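PDB 5O4J: HcgC from Methanococcus maripaludis S2, which probably transfers a methyl group from S-adenosylmethionine to a carbon of a pyridinol precursor during biosynthesis of the [Fe]-hydrogenase cofactor. Local coordinates for residues 72-77 and 211-216. Residues are numbered along the deposited sequence; the frame is centred on the assembly and turned at random.
Sequences DIQPHL and TVFHEK. With SAH (S-adenosyl-L-homocysteine), chain E.
Lys216 lays its aliphatic chain across one face of the His76 imidazole, CB standing 3.9 Å from the ring centroid in a CH-pi contact, while Leu77 CG lies toward the rim of the opposite face. With CG placed between its backbone N and carbonyl carbon (chi1 79°), His76 sends NE2 to the carbonyl O of Val212, a 2.7 Å hydrogen bond bent to 141° at the hydrogen and tilted from the ring plane. Replacing His76 by an alanine would probably leave the Val212 carbonyl without this donor and the Lys216 chain without the ring it lies on. Lys216, the first residue to leave helical backbone angles after helix 208-213, has positive phi; it bends at chi4, and its NZ donates to Phe213 O at 3.1 Å, above the carbonyl plane. Leu77, on that opposite face, splits its branches: CD2 meets Val212 CG1 at 3.7 Å, CD1 meets Phe213 CE1. The edge of the Phe213 ring faces Gln74 CG and the ribose of S-adenosyl-L-homocysteine. Asp72 grips that ribose, OD1 accepting from O2' and OD2 from O3', both at 2.7 Å; OD1 also takes Gln74 N in an Asx turn, through its anti lone pair. An acidic residue ending a strand and holding both ribose hydroxyls is characteristic of Rossmann-like methyltransferases. The contact thus joins the loop after strand 65-72 to the end of helix 208-213, beside helix 218-225, whose Val218 touches His76.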
ATOM      1  N   ASP A  72      25.580 -29.062  -4.068  1.00 26.42           N
ATOM      2  CA  ASP A  72      25.602 -27.761  -3.433  1.00 22.72           C
ATOM      3  C   ASP A  72      27.024 -27.412  -3.040  1.00 23.08           C
ATOM      4  O   ASP A  72      27.797 -28.279  -2.620  1.00 26.28           O
ATOM      5  CB  ASP A  72      24.704 -27.699  -2.205  1.00 23.92           C
ATOM      6  CG  ASP A  72      24.255 -26.278  -1.904  1.00 24.74           C
ATOM      7  OD1 ASP A  72      25.076 -25.485  -1.401  1.00 23.76           O
ATOM      8  OD2 ASP A  72      23.096 -25.945  -2.231  1.00 24.83           O
ATOM      9  N   ILE A  73      27.359 -26.131  -3.192  1.00 25.64           N
ATOM     10  CA  ILE A  73      28.669 -25.639  -2.796  1.00 29.43           C
ATOM     11  C   ILE A  73      28.868 -25.730  -1.291  1.00 32.28           C
ATOM     12  O   ILE A  73      30.008 -25.775  -0.821  1.00 29.34           O
ATOM     13  CB  ILE A  73      28.853 -24.199  -3.323  1.00 28.15           C
ATOM     14  CG1 ILE A  73      30.327 -23.786  -3.261  1.00 35.37           C
ATOM     15  CG2 ILE A  73      27.979 -23.204  -2.555  1.00 23.63           C
ATOM     16  CD1 ILE A  73      30.629 -22.555  -4.093  1.00 38.74           C
ATOM     17  N   GLN A  74      27.776 -25.787  -0.516  1.00 27.29           N
ATOM     18  CA  GLN A  74      27.838 -25.890   0.935  1.00 25.10           C
ATOM     19  C   GLN A  74      27.709 -27.350   1.346  1.00 29.29           C
ATOM     20  O   GLN A  74      26.612 -27.919   1.223  1.00 28.08           O
ATOM     21  CB  GLN A  74      26.719 -25.068   1.576  1.00 24.90           C
ATOM     22  CG  GLN A  74      26.754 -23.588   1.256  1.00 30.68           C
ATOM     23  CD  GLN A  74      27.755 -22.832   2.112  1.00 45.88           C
ATOM     24  OE1 GLN A  74      28.002 -23.193   3.265  1.00 48.04           O
ATOM     25  NE2 GLN A  74      28.331 -21.772   1.554  1.00 49.33           N
ATOM     26  N   PRO A  75      28.768 -27.998   1.839  1.00 33.26           N
ATOM     27  CA  PRO A  75      28.628 -29.415   2.210  1.00 29.55           C
ATOM     28  C   PRO A  75      27.608 -29.670   3.308  1.00 28.04           C
ATOM     29  O   PRO A  75      26.984 -30.738   3.308  1.00 28.79           O
ATOM     30  CB  PRO A  75      30.050 -29.810   2.646  1.00 33.46           C
ATOM     31  CG  PRO A  75      30.762 -28.542   2.896  1.00 38.46           C
ATOM     32  CD  PRO A  75      30.156 -27.528   1.981  1.00 35.88           C
ATOM     33  N   HIS A  76      27.405 -28.737   4.243  1.00 28.19           N
ATOM     34  CA  HIS A  76      26.474 -29.010   5.335  1.00 27.80           C
ATOM     35  C   HIS A  76      25.027 -29.080   4.868  1.00 25.41           C
ATOM     36  O   HIS A  76      24.173 -29.564   5.620  1.00 24.60           O
ATOM     37  CB  HIS A  76      26.617 -27.961   6.446  1.00 30.15           C
ATOM     38  CG  HIS A  76      25.926 -26.667   6.160  1.00 29.79           C
ATOM     39  ND1 HIS A  76      26.459 -25.706   5.328  1.00 28.55           N
ATOM     40  CD2 HIS A  76      24.757 -26.160   6.623  1.00 28.98           C
ATOM     41  CE1 HIS A  76      25.640 -24.670   5.277  1.00 29.09           C
ATOM     42  NE2 HIS A  76      24.603 -24.918   6.058  1.00 27.22           N
ATOM     43  N   LEU A  77      24.728 -28.642   3.646  1.00 26.68           N
ATOM     44  CA  LEU A  77      23.351 -28.742   3.182  1.00 27.56           C
ATOM     45  C   LEU A  77      22.942 -30.167   2.843  1.00 29.34           C
ATOM     46  O   LEU A  77      21.779 -30.385   2.484  1.00 28.92           O
ATOM     47  CB  LEU A  77      23.134 -27.823   1.984  1.00 24.65           C
ATOM     48  CG  LEU A  77      22.862 -26.371   2.383  1.00 31.53           C
ATOM     49  CD1 LEU A  77      22.825 -25.496   1.150  1.00 30.00           C
ATOM     50  CD2 LEU A  77      21.551 -26.235   3.165  1.00 39.23           C
ATOM     51  N   THR A 211      20.256 -18.658   9.583  1.00 18.66           N
ATOM     52  CA  THR A 211      20.327 -19.924  10.307  1.00 17.42           C
ATOM     53  C   THR A 211      20.952 -21.009   9.440  1.00 18.99           C
ATOM     54  O   THR A 211      21.737 -21.830   9.925  1.00 18.01           O
ATOM     55  CB  THR A 211      18.928 -20.337  10.756  1.00 17.72           C
ATOM     56  OG1 THR A 211      18.301 -19.229  11.416  1.00 19.09           O
ATOM     57  CG2 THR A 211      18.993 -21.530  11.680  1.00 20.36           C
ATOM     58  N   VAL A 212      20.640 -21.006   8.145  1.00 19.26           N
ATOM     59  CA  VAL A 212      21.157 -22.029   7.239  1.00 17.24           C
ATOM     60  C   VAL A 212      22.602 -21.747   6.857  1.00 17.87           C
ATOM     61  O   VAL A 212      23.439 -22.654   6.861  1.00 21.16           O
ATOM     62  CB  VAL A 212      20.282 -22.133   5.977  1.00 19.18           C
ATOM     63  CG1 VAL A 212      20.885 -23.147   5.008  1.00 19.91           C
ATOM     64  CG2 VAL A 212      18.867 -22.540   6.335  1.00 19.75           C
ATOM     65  N   PHE A 213      22.906 -20.510   6.458  1.00 20.76           N
ATOM     66  CA  PHE A 213      24.165 -20.232   5.772  1.00 22.64           C
ATOM     67  C   PHE A 213      25.228 -19.584   6.637  1.00 23.58           C
ATOM     68  O   PHE A 213      26.405 -19.656   6.279  1.00 23.08           O
ATOM     69  CB  PHE A 213      23.910 -19.355   4.550  1.00 21.37           C
ATOM     70  CG  PHE A 213      23.163 -20.070   3.498  1.00 21.56           C
ATOM     71  CD1 PHE A 213      23.831 -20.900   2.624  1.00 21.59           C
ATOM     72  CD2 PHE A 213      21.775 -19.992   3.437  1.00 18.96           C
ATOM     73  CE1 PHE A 213      23.144 -21.617   1.679  1.00 19.37           C
ATOM     74  CE2 PHE A 213      21.076 -20.708   2.483  1.00 17.91           C
ATOM     75  CZ  PHE A 213      21.756 -21.524   1.605  1.00 19.39           C
ATOM     76  N   HIS A 214      24.854 -18.951   7.743  1.00 18.76           N
ATOM     77  CA  HIS A 214      25.818 -18.358   8.658  1.00 16.62           C
ATOM     78  C   HIS A 214      26.009 -19.199   9.911  1.00 19.09           C
ATOM     79  O   HIS A 214      27.136 -19.572  10.229  1.00 20.63           O
ATOM     80  CB  HIS A 214      25.369 -16.939   9.009  1.00 20.06           C
ATOM     81  CG  HIS A 214      25.280 -16.038   7.818  1.00 34.72           C
ATOM     82  ND1 HIS A 214      24.566 -14.860   7.823  1.00 41.82           N
ATOM     83  CD2 HIS A 214      25.809 -16.155   6.575  1.00 37.51           C
ATOM     84  CE1 HIS A 214      24.667 -14.284   6.638  1.00 43.60           C
ATOM     85  NE2 HIS A 214      25.411 -15.052   5.862  1.00 39.30           N
ATOM     86  N   GLU A 215      24.920 -19.576  10.579  1.00 21.49           N
ATOM     87  CA  GLU A 215      25.003 -20.498  11.711  1.00 20.67           C
ATOM     88  C   GLU A 215      25.207 -21.940  11.269  1.00 22.47           C
ATOM     89  O   GLU A 215      25.748 -22.744  12.037  1.00 23.54           O
ATOM     90  CB  GLU A 215      23.719 -20.390  12.542  1.00 20.17           C
ATOM     91  CG  GLU A 215      23.481 -19.006  13.128  1.00 25.24           C
ATOM     92  CD  GLU A 215      22.082 -18.860  13.706  1.00 28.48           C
ATOM     93  OE1 GLU A 215      21.616 -17.712  13.856  1.00 30.29           O
ATOM     94  OE2 GLU A 215      21.454 -19.894  14.004  1.00 23.88           O
ATOM     95  N   LYS A 216      24.838 -22.258  10.029  1.00 19.21           N
ATOM     96  CA  LYS A 216      25.012 -23.584   9.432  1.00 18.72           C
ATOM     97  C   LYS A 216      24.336 -24.683  10.248  1.00 21.89           C
ATOM     98  O   LYS A 216      24.890 -25.762  10.476  1.00 23.61           O
ATOM     99  CB  LYS A 216      26.500 -23.871   9.211  1.00 22.56           C
ATOM    100  CG  LYS A 216      27.130 -22.877   8.245  1.00 31.25           C
ATOM    101  CD  LYS A 216      28.514 -23.313   7.810  1.00 38.05           C
ATOM    102  CE  LYS A 216      28.942 -22.582   6.556  1.00 47.44           C
ATOM    103  NZ  LYS A 216      29.077 -21.125   6.788  1.00 55.38           N
TER
HETATM  104  N   SAH E 301      16.186 -20.235  -6.135  1.00 71.85           N
HETATM  105  CA  SAH E 301      16.225 -21.009  -4.858  1.00 46.63           C
HETATM  106  CB  SAH E 301      17.228 -20.366  -3.902  1.00 32.27           C
HETATM  107  CG  SAH E 301      18.665 -20.720  -4.276  1.00 24.54           C
HETATM  108  SD  SAH E 301      19.833 -20.098  -3.092  1.00 20.90           S
HETATM  109  C   SAH E 301      14.882 -21.047  -4.187  1.00 32.69           C
HETATM  110  O   SAH E 301      14.776 -21.645  -3.088  1.00 20.96           O
HETATM  111  OXT SAH E 301      13.940 -20.471  -4.748  1.00 40.22           O
HETATM  112  C5' SAH E 301      21.355 -20.733  -3.731  1.00 19.35           C
HETATM  113  C4' SAH E 301      21.584 -22.202  -3.394  1.00 19.11           C
HETATM  114  O4' SAH E 301      22.537 -22.735  -4.321  1.00 21.19           O
HETATM  115  C3' SAH E 301      22.207 -22.369  -2.022  1.00 16.70           C
HETATM  116  O3' SAH E 301      21.857 -23.637  -1.444  1.00 21.24           O
HETATM  117  C2' SAH E 301      23.679 -22.280  -2.343  1.00 18.34           C
HETATM  118  O2' SAH E 301      24.539 -22.845  -1.349  1.00 20.73           O
HETATM  119  C1' SAH E 301      23.757 -23.048  -3.642  1.00 19.13           C
HETATM  120  N9  SAH E 301      24.858 -22.631  -4.523  1.00 19.73           N
HETATM  121  C8  SAH E 301      25.290 -21.368  -4.742  1.00 20.04           C
HETATM  122  N7  SAH E 301      26.300 -21.383  -5.649  1.00 23.17           N
HETATM  123  C5  SAH E 301      26.488 -22.665  -6.019  1.00 22.06           C
HETATM  124  C6  SAH E 301      27.384 -23.382  -6.947  1.00 25.84           C
HETATM  125  N6  SAH E 301      28.301 -22.699  -7.669  1.00 29.56           N
HETATM  126  N1  SAH E 301      27.255 -24.720  -7.034  1.00 25.34           N
HETATM  127  C2  SAH E 301      26.343 -25.407  -6.329  1.00 29.62           C
HETATM  128  N3  SAH E 301      25.497 -24.826  -5.462  1.00 26.19           N
HETATM  129  C4  SAH E 301      25.533 -23.483  -5.279  1.00 20.65           C